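Local coordinates for protein FimX (Pseudomonas aeruginosa PAO1, PDB 3HV8), which belongs to the EAL-domain family, whose fold is a modified TIM barrel, and holds the ligand C2E in a pocket of that barrel, at residues 38-43 and 246-251; 42-47 and 238-243; 191-196 and 226-231. All blocks are in the same frame, centred on the assembly; numbering follows the deposited sequence. Where two conformers were deposited one is given.

Contact 1 of 3, residues 38-43 and 246-251; sequences QPVISL and YIQGYY. With C2E (9,9'-[(2R,3R,3aS,5S,7aR,9R,10R,10aS,12S,14aR)-3,5,10,12-tetrahydroxy-5,12-dioxidooctahydro-2H,7H-difuro[3,2-d:3',2'-j][1,3,7,9,2,8]tetraoxadiphosphacyclododecine-2,9-diyl]bis(2-amino-1,9-dihydro-6H-purin-6-one)), chain B.
I41 and I247 face each other as an antiparallel hydrogen-bonded pair, I41 N donating to I247 O over 2.8 Å in a nearly straight bond and I247 N returning one to I41 O at 2.9 Å, with S42 and Y246 following as the non-hydrogen-bonded pair. On the face that carries I41 and I247, the branches of L43 swing in almost perpendicular to I247, and L43 CD1 settles 3.9 Å from I247 CG2. The other face belongs to Y246. Its ring passes alongside CA and CB of S42, while V40 CG1 packs against Y246 CB at 3.8 Å. The pairing puts strand 33-42 between 49-58 and 246-247, antiparallel to both, and this reversed strand is what distinguishes the EAL barrel from the all-parallel classical TIM barrel. Beyond I247 direct backbone pairing gives way to a water, which donates to P39 O at 2.8 Å and accepts from G249 N. Here the amides of Q38 and Q248 stack with their planes 22° apart. Q248 NE2 reaches Q38 O in a weak bond of 3.5 Å, but its stronger partner is E52, and Q248 OE1 accepts from K193, so the amide is fixed from both of its ends. Q38 runs out fully extended, CG anti to the backbone N (chi1 -177°), which carries its own amide to the ligand: Q38 NE2 donates to C2E N7 at 3.1 Å and also to the carbonyl of Q253. Y250 grips the same base twice, its backbone N donating to C2E O6 at 2.9 Å while its ring lies beneath the purine, with C6 over the ring centre.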
loop_
_atom_site.group_PDB
_atom_site.type_symbol
_atom_site.label_atom_id
_atom_site.label_comp_id
_atom_site.label_asym_id
_atom_site.label_seq_id
_atom_site.Cartn_x
_atom_site.Cartn_y
_atom_site.Cartn_z
ATOM N N GLN A 38 2.148 2.532 -9.335
ATOM C CA GLN A 38 0.806 2.747 -9.859
ATOM C C GLN A 38 0.204 3.986 -9.226
ATOM O O GLN A 38 0.028 4.044 -8.009
ATOM C CB GLN A 38 -0.091 1.526 -9.627
ATOM C CG GLN A 38 -1.476 1.718 -10.247
ATOM C CD GLN A 38 -2.363 0.506 -10.138
ATOM O OE1 GLN A 38 -2.162 -0.368 -9.289
ATOM N NE2 GLN A 38 -3.366 0.437 -11.012
ATOM N N PRO A 39 -0.135 4.986 -10.045
ATOM C CA PRO A 39 -0.576 6.261 -9.469
ATOM C C PRO A 39 -1.894 6.127 -8.725
ATOM O O PRO A 39 -2.755 5.310 -9.080
ATOM C CB PRO A 39 -0.722 7.178 -10.698
ATOM C CG PRO A 39 -0.967 6.222 -11.827
ATOM C CD PRO A 39 -0.092 5.025 -11.520
ATOM N N VAL A 40 -2.018 6.924 -7.663
ATOM C CA VAL A 40 -3.233 7.036 -6.871
ATOM C C VAL A 40 -3.726 8.467 -7.077
ATOM O O VAL A 40 -3.009 9.429 -6.801
ATOM C CB VAL A 40 -2.951 6.731 -5.362
ATOM C CG1 VAL A 40 -4.192 6.914 -4.519
ATOM C CG2 VAL A 40 -2.407 5.297 -5.202
ATOM N N ILE A 41 -4.950 8.593 -7.574
ATOM C CA ILE A 41 -5.455 9.865 -8.077
ATOM C C ILE A 41 -6.380 10.552 -7.061
ATOM O O ILE A 41 -7.315 9.931 -6.558
ATOM C CB ILE A 41 -6.179 9.624 -9.436
ATOM C CG1 ILE A 41 -5.155 9.510 -10.575
ATOM C CG2 ILE A 41 -7.133 10.755 -9.747
ATOM C CD1 ILE A 41 -4.302 8.263 -10.531
ATOM N N SER A 42 -6.105 11.828 -6.770
ATOM C CA SER A 42 -6.959 12.648 -5.896
ATOM C C SER A 42 -8.179 13.131 -6.660
ATOM O O SER A 42 -8.045 13.654 -7.775
ATOM C CB SER A 42 -6.195 13.874 -5.358
ATOM O OG SER A 42 -7.074 14.793 -4.709
ATOM N N LEU A 43 -9.352 12.978 -6.061
ATOM C CA LEU A 43 -10.585 13.514 -6.637
ATOM C C LEU A 43 -10.991 14.849 -6.017
ATOM O O LEU A 43 -11.933 15.477 -6.493
ATOM C CB LEU A 43 -11.731 12.517 -6.495
ATOM C CG LEU A 43 -11.550 11.215 -7.287
ATOM C CD1 LEU A 43 -12.795 10.368 -7.187
ATOM C CD2 LEU A 43 -11.217 11.545 -8.759
ATOM N N TYR A 246 -9.783 9.345 -3.173
ATOM C CA TYR A 246 -8.802 8.904 -4.146
ATOM C C TYR A 246 -9.285 7.652 -4.846
ATOM O O TYR A 246 -10.047 6.860 -4.275
ATOM C CB TYR A 246 -7.457 8.530 -3.488
ATOM C CG TYR A 246 -6.783 9.613 -2.686
ATOM C CD1 TYR A 246 -5.798 10.410 -3.250
ATOM C CD2 TYR A 246 -7.091 9.795 -1.339
ATOM C CE1 TYR A 246 -5.169 11.407 -2.508
ATOM C CE2 TYR A 246 -6.476 10.787 -0.602
ATOM C CZ TYR A 246 -5.504 11.572 -1.185
ATOM O OH TYR A 246 -4.870 12.556 -0.446
ATOM N N ILE A 247 -8.822 7.489 -6.085
ATOM C CA ILE A 247 -9.070 6.271 -6.839
ATOM C C ILE A 247 -7.798 5.741 -7.506
ATOM O O ILE A 247 -6.797 6.452 -7.656
ATOM C CB ILE A 247 -10.198 6.475 -7.888
ATOM C CG1 ILE A 247 -9.826 7.607 -8.847
ATOM C CG2 ILE A 247 -11.543 6.699 -7.189
ATOM C CD1 ILE A 247 -10.832 7.772 -10.004
ATOM N N GLN A 248 -7.842 4.468 -7.883
ATOM C CA GLN A 248 -6.725 3.797 -8.509
ATOM C C GLN A 248 -7.292 2.676 -9.376
ATOM O O GLN A 248 -8.350 2.113 -9.059
ATOM C CB GLN A 248 -5.817 3.199 -7.428
ATOM C CG GLN A 248 -4.481 2.707 -7.942
ATOM C CD GLN A 248 -3.788 1.819 -6.931
ATOM O OE1 GLN A 248 -4.401 0.923 -6.360
ATOM N NE2 GLN A 248 -2.509 2.057 -6.722
ATOM N N GLY A 249 -6.588 2.353 -10.457
ATOM C CA GLY A 249 -6.998 1.230 -11.283
ATOM C C GLY A 249 -6.396 1.262 -12.663
ATOM O O GLY A 249 -5.802 2.259 -13.075
ATOM N N TYR A 250 -6.528 0.144 -13.367
ATOM C CA TYR A 250 -6.063 0.054 -14.744
ATOM C C TYR A 250 -6.643 1.162 -15.634
ATOM O O TYR A 250 -5.985 1.613 -16.570
ATOM C CB TYR A 250 -6.404 -1.322 -15.337
ATOM C CG TYR A 250 -5.643 -2.494 -14.758
ATOM C CD1 TYR A 250 -6.203 -3.768 -14.751
ATOM C CD2 TYR A 250 -4.367 -2.339 -14.226
ATOM C CE1 TYR A 250 -5.511 -4.853 -14.222
ATOM C CE2 TYR A 250 -3.673 -3.418 -13.699
ATOM C CZ TYR A 250 -4.246 -4.671 -13.704
ATOM O OH TYR A 250 -3.555 -5.745 -13.177
ATOM N N TYR A 251 -7.871 1.583 -15.348
ATOM C CA TYR A 251 -8.530 2.634 -16.140
ATOM C C TYR A 251 -7.757 3.956 -16.103
ATOM O O TYR A 251 -7.720 4.691 -17.092
ATOM C CB TYR A 251 -9.974 2.856 -15.683
ATOM C CG TYR A 251 -10.830 3.614 -16.683
ATOM C CD1 TYR A 251 -11.090 4.971 -16.523
ATOM C CD2 TYR A 251 -11.380 2.965 -17.783
ATOM C CE1 TYR A 251 -11.876 5.664 -17.439
ATOM C CE2 TYR A 251 -12.169 3.650 -18.706
ATOM C CZ TYR A 251 -12.413 4.996 -18.525
ATOM O OH TYR A 251 -13.198 5.675 -19.438
HETATM P P1 C2E B . -2.789 -5.721 -3.361
HETATM O O2P C2E B . -3.614 -4.793 -2.356
HETATM O O1P C2E B . -3.742 -6.723 -3.879
HETATM O "O5'" C2E B . -2.268 -4.979 -4.671
HETATM C "C5'" C2E B . -3.208 -4.793 -5.747
HETATM C "C4'" C2E B . -3.111 -5.870 -6.849
HETATM O "O4'" C2E B . -4.045 -5.536 -7.904
HETATM C "C3'" C2E B . -1.727 -5.707 -7.464
HETATM O "O3'" C2E B . -1.214 -6.999 -7.825
HETATM C "C2'" C2E B . -1.956 -4.784 -8.684
HETATM O "O2'" C2E B . -1.036 -4.996 -9.738
HETATM C "C1'" C2E B . -3.362 -5.213 -9.106
HETATM N N9 C2E B . -4.124 -4.198 -9.817
HETATM C C8 C2E B . -3.877 -2.846 -9.860
HETATM N N7 C2E B . -4.878 -2.235 -10.450
HETATM C C5 C2E B . -5.798 -3.170 -10.829
HETATM C C6 C2E B . -7.041 -3.100 -11.496
HETATM O O6 C2E B . -7.559 -2.035 -11.838
HETATM N N1 C2E B . -7.670 -4.263 -11.722
HETATM C C2 C2E B . -7.144 -5.456 -11.333
HETATM N N2 C2E B . -7.849 -6.601 -11.595
HETATM N N3 C2E B . -5.990 -5.536 -10.712
HETATM C C4 C2E B . -5.311 -4.419 -10.445
HETATM P P11 C2E B . 0.316 -7.310 -7.436
HETATM O O21 C2E B . 0.667 -8.738 -7.996
HETATM O O11 C2E B . 1.209 -6.219 -7.875
HETATM O O5A C2E B . 0.327 -7.303 -5.850
HETATM C C5A C2E B . -0.457 -8.275 -5.145
HETATM C C4A C2E B . -0.178 -8.207 -3.646
HETATM O O4A C2E B . 1.209 -8.492 -3.411
HETATM C C3A C2E B . -0.408 -6.833 -3.014
HETATM O O3A C2E B . -1.753 -6.637 -2.596
HETATM C C2A C2E B . 0.454 -6.952 -1.756
HETATM O O2A C2E B . -0.207 -7.769 -0.773
HETATM C C1A C2E B . 1.639 -7.777 -2.270
HETATM N N91 C2E B . 2.710 -6.868 -2.661
HETATM C C81 C2E B . 2.933 -6.284 -3.876
HETATM N N71 C2E B . 4.005 -5.546 -3.789
HETATM C C51 C2E B . 4.558 -5.676 -2.546
HETATM C C61 C2E B . 5.701 -5.174 -1.889
HETATM O O61 C2E B . 6.454 -4.330 -2.390
HETATM N N11 C2E B . 5.881 -5.594 -0.610
HETATM C C21 C2E B . 5.026 -6.455 0.023
HETATM N N21 C2E B . 5.259 -6.792 1.327
HETATM N N31 C2E B . 3.948 -6.908 -0.562
HETATM C C41 C2E B . 3.722 -6.543 -1.829
HETATM O O HOH W 1 -4.142 3.903 -11.124
#

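Contact 2 of 3, residues 42-47 and 238-243; sequences SLRGDS and TLWQAG
R44 CG stands anti to the carbonyl carbon (chi1 -50°) and the chain then bends at chi2 (-57°), folding the guanidinium back to the last turn of helix 233-242, where W240 and G243 receive it. The loop joining strands 33-42 and 49-58 is thereby docked on the end of that helix. NH1 of R44 donates to W240 O at 2.8 Å, with the carbonyl oxygen close to the guanidinium plane, and has a second acceptor in A244 O. In the conformer of W240 described, one of two, R44 CZ is 4.4 Å from the centroid of the five-membered ring, a cation-pi contact. The planes are inclined by 54°, so the guanidinium is tilted over the indole, with NH2 above the centre of the ring system. L43 CD2 meets the rim of the same conformer at W240 CD1, 3.5 Å away. G243 ends the helix in a Schellman motif. Within the loop, S42 OG accepts from D46 N at 3.0 Å, closing the turn around R44 and G45. A cation bonded to W240 O, one of the carbonyls at the helix's C-terminal end, probably offsets the helix dipole; in this conformer the electron-rich indole face probably stabilises it further.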
loop_
_atom_site.group_PDB
_atom_site.type_symbol
_atom_site.label_atom_id
_atom_site.label_comp_id
_atom_site.label_asym_id
_atom_site.label_seq_id
_atom_site.Cartn_x
_atom_site.Cartn_y
_atom_site.Cartn_z
ATOM N N SER A 42 -6.105 11.828 -6.770
ATOM C CA SER A 42 -6.959 12.648 -5.896
ATOM C C SER A 42 -8.179 13.131 -6.660
ATOM O O SER A 42 -8.045 13.654 -7.775
ATOM C CB SER A 42 -6.195 13.874 -5.358
ATOM O OG SER A 42 -7.074 14.793 -4.709
ATOM N N LEU A 43 -9.352 12.978 -6.061
ATOM C CA LEU A 43 -10.585 13.514 -6.637
ATOM C C LEU A 43 -10.991 14.849 -6.017
ATOM O O LEU A 43 -11.933 15.477 -6.493
ATOM C CB LEU A 43 -11.731 12.517 -6.495
ATOM C CG LEU A 43 -11.550 11.215 -7.287
ATOM C CD1 LEU A 43 -12.795 10.368 -7.187
ATOM C CD2 LEU A 43 -11.217 11.545 -8.759
ATOM N N ARG A 44 -10.294 15.288 -4.971
ATOM C CA ARG A 44 -10.790 16.428 -4.189
ATOM C C ARG A 44 -9.848 17.620 -4.138
ATOM O O ARG A 44 -10.053 18.536 -3.344
ATOM C CB ARG A 44 -11.140 15.984 -2.767
ATOM C CG ARG A 44 -12.027 14.752 -2.717
ATOM C CD ARG A 44 -13.351 14.935 -3.489
ATOM N NE ARG A 44 -13.974 13.639 -3.776
ATOM C CZ ARG A 44 -14.999 13.446 -4.602
ATOM N NH1 ARG A 44 -15.472 12.214 -4.799
ATOM N NH2 ARG A 44 -15.549 14.477 -5.236
ATOM N N GLY A 45 -8.819 17.604 -4.974
ATOM C CA GLY A 45 -7.992 18.778 -5.173
ATOM C C GLY A 45 -6.624 18.733 -4.536
ATOM O O GLY A 45 -5.911 19.737 -4.504
ATOM N N ASP A 46 -6.233 17.569 -4.029
ATOM C CA ASP A 46 -4.927 17.468 -3.409
ATOM C C ASP A 46 -3.800 17.474 -4.432
ATOM O O ASP A 46 -3.943 16.929 -5.523
ATOM C CB ASP A 46 -4.841 16.226 -2.536
ATOM C CG ASP A 46 -3.624 16.234 -1.669
ATOM O OD1 ASP A 46 -3.681 16.867 -0.586
ATOM O OD2 ASP A 46 -2.606 15.625 -2.058
ATOM N N SER A 47 -2.672 18.074 -4.071
ATOM C CA SER A 47 -1.599 18.304 -5.035
ATOM C C SER A 47 -0.474 17.268 -5.021
ATOM O O SER A 47 0.422 17.321 -5.860
ATOM C CB SER A 47 -1.015 19.711 -4.866
ATOM O OG SER A 47 -0.383 19.851 -3.609
ATOM N N THR A 238 -19.201 6.650 -10.537
ATOM C CA THR A 238 -19.921 6.238 -9.340
ATOM C C THR A 238 -19.133 6.592 -8.085
ATOM O O THR A 238 -19.690 7.080 -7.100
ATOM C CB THR A 238 -20.202 4.721 -9.334
ATOM O OG1 THR A 238 -21.036 4.382 -10.449
ATOM C CG2 THR A 238 -20.889 4.300 -8.040
ATOM N N LEU A 239 -17.826 6.341 -8.139
ATOM C CA LEU A 239 -16.951 6.587 -7.000
ATOM C C LEU A 239 -16.829 8.069 -6.740
ATOM O O LEU A 239 -16.809 8.521 -5.601
ATOM C CB LEU A 239 -15.568 5.998 -7.251
ATOM C CG LEU A 239 -15.558 4.482 -7.159
ATOM C CD1 LEU A 239 -14.257 3.886 -7.698
ATOM C CD2 LEU A 239 -15.842 4.055 -5.720
ATOM N N TRP A 240 -16.767 8.845 -7.817
ATOM C CA TRP A 240 -16.685 10.290 -7.697
ATOM C C TRP A 240 -17.949 10.845 -7.034
ATOM O O TRP A 240 -17.873 11.725 -6.170
ATOM C CB TRP A 240 -16.453 10.912 -9.083
ATOM C CG TRP A 240 -15.805 12.266 -9.052
ATOM C CD1 TRP A 240 -14.497 12.554 -9.303
ATOM C CD2 TRP A 240 -16.445 13.513 -8.764
ATOM N NE1 TRP A 240 -14.279 13.906 -9.188
ATOM C CE2 TRP A 240 -15.459 14.519 -8.856
ATOM C CE3 TRP A 240 -17.754 13.880 -8.448
ATOM C CZ2 TRP A 240 -15.742 15.863 -8.638
ATOM C CZ3 TRP A 240 -18.033 15.217 -8.227
ATOM C CH2 TRP A 240 -17.031 16.191 -8.321
ATOM N N GLN A 241 -19.112 10.318 -7.414
ATOM C CA GLN A 241 -20.368 10.753 -6.815
ATOM C C GLN A 241 -20.549 10.232 -5.392
ATOM O O GLN A 241 -21.199 10.876 -4.568
ATOM C CB GLN A 241 -21.540 10.344 -7.702
ATOM C CG GLN A 241 -21.436 10.949 -9.082
ATOM C CD GLN A 241 -21.530 12.469 -9.071
ATOM O OE1 GLN A 241 -20.884 13.149 -9.870
ATOM N NE2 GLN A 241 -22.345 13.007 -8.174
ATOM N N ALA A 242 -19.956 9.073 -5.106
ATOM C CA ALA A 242 -20.007 8.500 -3.762
ATOM C C ALA A 242 -19.075 9.238 -2.793
ATOM O O ALA A 242 -19.153 9.048 -1.577
ATOM C CB ALA A 242 -19.689 7.013 -3.802
ATOM N N GLY A 243 -18.197 10.080 -3.331
ATOM C CA GLY A 243 -17.345 10.921 -2.506
ATOM C C GLY A 243 -15.950 10.386 -2.194
ATOM O O GLY A 243 -15.229 10.969 -1.376
#

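Contact 3 of 3, residues 191-196 and 226-231; sequences FIKIDG and IVPFVE. With C2E (9,9'-[(2R,3R,3aS,5S,7aR,9R,10R,10aS,12S,14aR)-3,5,10,12-tetrahydroxy-5,12-dioxidooctahydro-2H,7H-difuro[3,2-d:3',2'-j][1,3,7,9,2,8]tetraoxadiphosphacyclododecine-2,9-diyl]bis(2-amino-1,9-dihydro-6H-purin-6-one)), chain B.
The carbonyl oxygen of I226 is approached by two donors of the neighbouring strand: I194 N makes a hydrogen bond of 3.0 Å to I226 O, almost in line with the C=O. The second is a weaker CA-H contact, K193 CA lying 3.3 Å from I226 O. With I226 N donating in turn to I192 O at 2.9 Å, I226 is straddled by residues 192 and 194, the standard parallel bridge between I226 and K193. Side chains divide between the two faces. K193 runs extended beside I226, its CE resting 3.7 Å from P228 CB, and NZ makes a salt bridge with E52 and a hydrogen bond to Q248 OE1. F191 adds a hydrophobic neighbour at the start of this face, its CD1 lying 3.9 Å from I226 CD1. On the other face I194, in the conformer described, places CG1 between its backbone N and carbonyl carbon (chi1 72°), sending CD1 to V227 CG2 at 3.8 Å, beneath leucines of helix 205-220. Past the strands the chain turns toward the ligand. F229, in a left-handed backbone conformation, has G196 CA over one ring face, 4.0 Å from F229 CD2, and a base of C2E over the opposite one, offset toward the ring's rim. E231 OE1 then clasps that base, accepting from C2E N1 at 2.7 Å and more weakly from N2. Strand 191-194, helix 205-220 and strand 224-227 form a beta-alpha-beta crossover; the C-terminal ends of its strands lead to the ligand pocket, where TIM-barrel sites usually lie.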
loop_
_atom_site.group_PDB
_atom_site.type_symbol
_atom_site.label_atom_id
_atom_site.label_comp_id
_atom_site.label_asym_id
_atom_site.label_seq_id
_atom_site.Cartn_x
_atom_site.Cartn_y
_atom_site.Cartn_z
ATOM N N PHE A 191 -5.127 6.838 5.831
ATOM C CA PHE A 191 -5.771 6.412 4.587
ATOM C C PHE A 191 -6.377 5.036 4.776
ATOM O O PHE A 191 -5.777 4.168 5.438
ATOM C CB PHE A 191 -4.764 6.297 3.424
ATOM C CG PHE A 191 -4.021 7.579 3.085
ATOM C CD1 PHE A 191 -4.445 8.402 2.042
ATOM C CD2 PHE A 191 -2.841 7.904 3.741
ATOM C CE1 PHE A 191 -3.726 9.561 1.716
ATOM C CE2 PHE A 191 -2.124 9.046 3.417
ATOM C CZ PHE A 191 -2.558 9.876 2.400
ATOM N N ILE A 192 -7.521 4.794 4.143
ATOM C CA ILE A 192 -8.128 3.469 4.153
ATOM C C ILE A 192 -8.470 3.090 2.725
ATOM O O ILE A 192 -9.244 3.801 2.042
ATOM C CB ILE A 192 -9.409 3.424 5.016
ATOM C CG1 ILE A 192 -9.115 3.766 6.486
ATOM C CG2 ILE A 192 -10.072 2.066 4.898
ATOM C CD1 ILE A 192 -8.253 2.700 7.216
ATOM N N LYS A 193 -7.885 1.987 2.261
ATOM C CA LYS A 193 -8.042 1.558 0.886
ATOM C C LYS A 193 -8.972 0.372 0.935
ATOM O O LYS A 193 -8.654 -0.665 1.525
ATOM C CB LYS A 193 -6.690 1.186 0.293
ATOM C CG LYS A 193 -6.719 0.833 -1.186
ATOM C CD LYS A 193 -5.296 0.639 -1.688
ATOM C CE LYS A 193 -5.285 0.585 -3.187
ATOM N NZ LYS A 193 -3.909 0.279 -3.675
ATOM N N ILE A 194 -10.154 0.527 0.350
ATOM C CA ILE A 194 -11.155 -0.519 0.465
ATOM C C ILE A 194 -10.889 -1.671 -0.500
ATOM O O ILE A 194 -10.225 -1.508 -1.526
ATOM C CB ILE A 194 -12.598 0.025 0.307
ATOM C CG1 ILE A 194 -12.894 0.408 -1.145
ATOM C CG2 ILE A 194 -12.846 1.197 1.276
ATOM C CD1 ILE A 194 -14.379 0.690 -1.386
ATOM N N ASP A 195 -11.401 -2.847 -0.150
ATOM C CA ASP A 195 -11.198 -4.044 -0.950
ATOM C C ASP A 195 -11.828 -3.893 -2.343
ATOM O O ASP A 195 -12.918 -3.322 -2.476
ATOM C CB ASP A 195 -11.814 -5.242 -0.241
ATOM C CG ASP A 195 -11.384 -6.547 -0.859
ATOM O OD1 ASP A 195 -10.228 -6.946 -0.632
ATOM O OD2 ASP A 195 -12.195 -7.158 -1.584
ATOM N N GLY A 196 -11.154 -4.422 -3.358
ATOM C CA GLY A 196 -11.630 -4.339 -4.730
ATOM C C GLY A 196 -12.972 -5.009 -4.964
ATOM O O GLY A 196 -13.671 -4.695 -5.933
ATOM N N ILE A 226 -9.533 5.471 -0.265
ATOM C CA ILE A 226 -8.949 5.151 -1.566
ATOM C C ILE A 226 -9.731 3.965 -2.111
ATOM O O ILE A 226 -9.878 2.948 -1.436
ATOM C CB ILE A 226 -7.465 4.739 -1.460
ATOM C CG1 ILE A 226 -6.644 5.829 -0.760
ATOM C CG2 ILE A 226 -6.936 4.415 -2.846
ATOM C CD1 ILE A 226 -5.196 5.412 -0.414
ATOM N N VAL A 227 -10.258 4.092 -3.325
ATOM C CA VAL A 227 -10.976 2.983 -3.936
ATOM C C VAL A 227 -10.228 2.494 -5.156
ATOM O O VAL A 227 -10.039 3.234 -6.121
ATOM C CB VAL A 227 -12.405 3.377 -4.346
ATOM C CG1 VAL A 227 -13.129 2.180 -4.914
ATOM C CG2 VAL A 227 -13.158 3.896 -3.129
ATOM N N PRO A 228 -9.768 1.247 -5.116
ATOM C CA PRO A 228 -8.976 0.712 -6.215
ATOM C C PRO A 228 -9.817 -0.098 -7.205
ATOM O O PRO A 228 -11.048 -0.158 -7.094
ATOM C CB PRO A 228 -8.014 -0.223 -5.477
ATOM C CG PRO A 228 -8.880 -0.811 -4.406
ATOM C CD PRO A 228 -9.823 0.312 -3.976
ATOM N N PHE A 229 -9.125 -0.726 -8.150
ATOM C CA PHE A 229 -9.744 -1.592 -9.167
ATOM C C PHE A 229 -10.711 -0.843 -10.088
ATOM O O PHE A 229 -11.672 -1.422 -10.601
ATOM C CB PHE A 229 -10.423 -2.810 -8.521
ATOM C CG PHE A 229 -9.457 -3.901 -8.114
ATOM C CD1 PHE A 229 -9.487 -5.139 -8.737
ATOM C CD2 PHE A 229 -8.516 -3.682 -7.124
ATOM C CE1 PHE A 229 -8.600 -6.145 -8.375
ATOM C CE2 PHE A 229 -7.617 -4.690 -6.752
ATOM C CZ PHE A 229 -7.666 -5.916 -7.383
ATOM N N VAL A 230 -10.463 0.445 -10.291
ATOM C CA VAL A 230 -11.268 1.203 -11.247
ATOM C C VAL A 230 -10.866 0.781 -12.659
ATOM O O VAL A 230 -9.746 1.030 -13.099
ATOM C CB VAL A 230 -11.104 2.721 -11.051
ATOM C CG1 VAL A 230 -11.929 3.484 -12.109
ATOM C CG2 VAL A 230 -11.536 3.128 -9.651
ATOM N N GLU A 231 -11.785 0.127 -13.368
ATOM C CA GLU A 231 -11.493 -0.331 -14.727
ATOM C C GLU A 231 -12.474 0.202 -15.761
ATOM O O GLU A 231 -12.401 -0.196 -16.925
ATOM C CB GLU A 231 -11.477 -1.857 -14.792
ATOM C CG GLU A 231 -10.472 -2.491 -13.813
ATOM C CD GLU A 231 -10.207 -3.952 -14.111
ATOM O OE1 GLU A 231 -9.915 -4.708 -13.161
ATOM O OE2 GLU A 231 -10.296 -4.347 -15.292
HETATM P P1 C2E B . -2.789 -5.721 -3.361
HETATM O O2P C2E B . -3.614 -4.793 -2.356
HETATM O O1P C2E B . -3.742 -6.723 -3.879
HETATM O "O5'" C2E B . -2.268 -4.979 -4.671
HETATM C "C5'" C2E B . -3.208 -4.793 -5.747
HETATM C "C4'" C2E B . -3.111 -5.870 -6.849
HETATM O "O4'" C2E B . -4.045 -5.536 -7.904
HETATM C "C3'" C2E B . -1.727 -5.707 -7.464
HETATM O "O3'" C2E B . -1.214 -6.999 -7.825
HETATM C "C2'" C2E B . -1.956 -4.784 -8.684
HETATM O "O2'" C2E B . -1.036 -4.996 -9.738
HETATM C "C1'" C2E B . -3.362 -5.213 -9.106
HETATM N N9 C2E B . -4.124 -4.198 -9.817
HETATM C C8 C2E B . -3.877 -2.846 -9.860
HETATM N N7 C2E B . -4.878 -2.235 -10.450
HETATM C C5 C2E B . -5.798 -3.170 -10.829
HETATM C C6 C2E B . -7.041 -3.100 -11.496
HETATM O O6 C2E B . -7.559 -2.035 -11.838
HETATM N N1 C2E B . -7.670 -4.263 -11.722
HETATM C C2 C2E B . -7.144 -5.456 -11.333
HETATM N N2 C2E B . -7.849 -6.601 -11.595
HETATM N N3 C2E B . -5.990 -5.536 -10.712
HETATM C C4 C2E B . -5.311 -4.419 -10.445
HETATM P P11 C2E B . 0.316 -7.310 -7.436
HETATM O O21 C2E B . 0.667 -8.738 -7.996
HETATM O O11 C2E B . 1.209 -6.219 -7.875
HETATM O O5A C2E B . 0.327 -7.303 -5.850
HETATM C C5A C2E B . -0.457 -8.275 -5.145
HETATM C C4A C2E B . -0.178 -8.207 -3.646
HETATM O O4A C2E B . 1.209 -8.492 -3.411
HETATM C C3A C2E B . -0.408 -6.833 -3.014
HETATM O O3A C2E B . -1.753 -6.637 -2.596
HETATM C C2A C2E B . 0.454 -6.952 -1.756
HETATM O O2A C2E B . -0.207 -7.769 -0.773
HETATM C C1A C2E B . 1.639 -7.777 -2.270
HETATM N N91 C2E B . 2.710 -6.868 -2.661
HETATM C C81 C2E B . 2.933 -6.284 -3.876
HETATM N N71 C2E B . 4.005 -5.546 -3.789
HETATM C C51 C2E B . 4.558 -5.676 -2.546
HETATM C C61 C2E B . 5.701 -5.174 -1.889
HETATM O O61 C2E B . 6.454 -4.330 -2.390
HETATM N N11 C2E B . 5.881 -5.594 -0.610
HETATM C C21 C2E B . 5.026 -6.455 0.023
HETATM N N21 C2E B . 5.259 -6.792 1.327
HETATM N N31 C2E B . 3.948 -6.908 -0.562
HETATM C C41 C2E B . 3.722 -6.543 -1.829
#

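How the contacts relate
All three contacts lie within one EAL domain and on the same side of its centre. Contacts 1 and 3 have centres about 9 Å apart and share the barrel sheet, since strand 246-247 lies between 33-42 and 224-227; both reach C2E, from residues widely separated in sequence. Contact 2, about 10 Å from contact 1 between centres, begins in the same part of the chain and shares S42 and L43. The order is 38-47, then 191-196, 226-231, 238-243 and 246-251, so along the chain contacts 1 and 2 enclose the unit of strand 191-194, helix 205-220 and strand 224-227. L239 of helix 233-242 packs on I247, V227 and V230, joining contact 2 at the surface to the barrel wall.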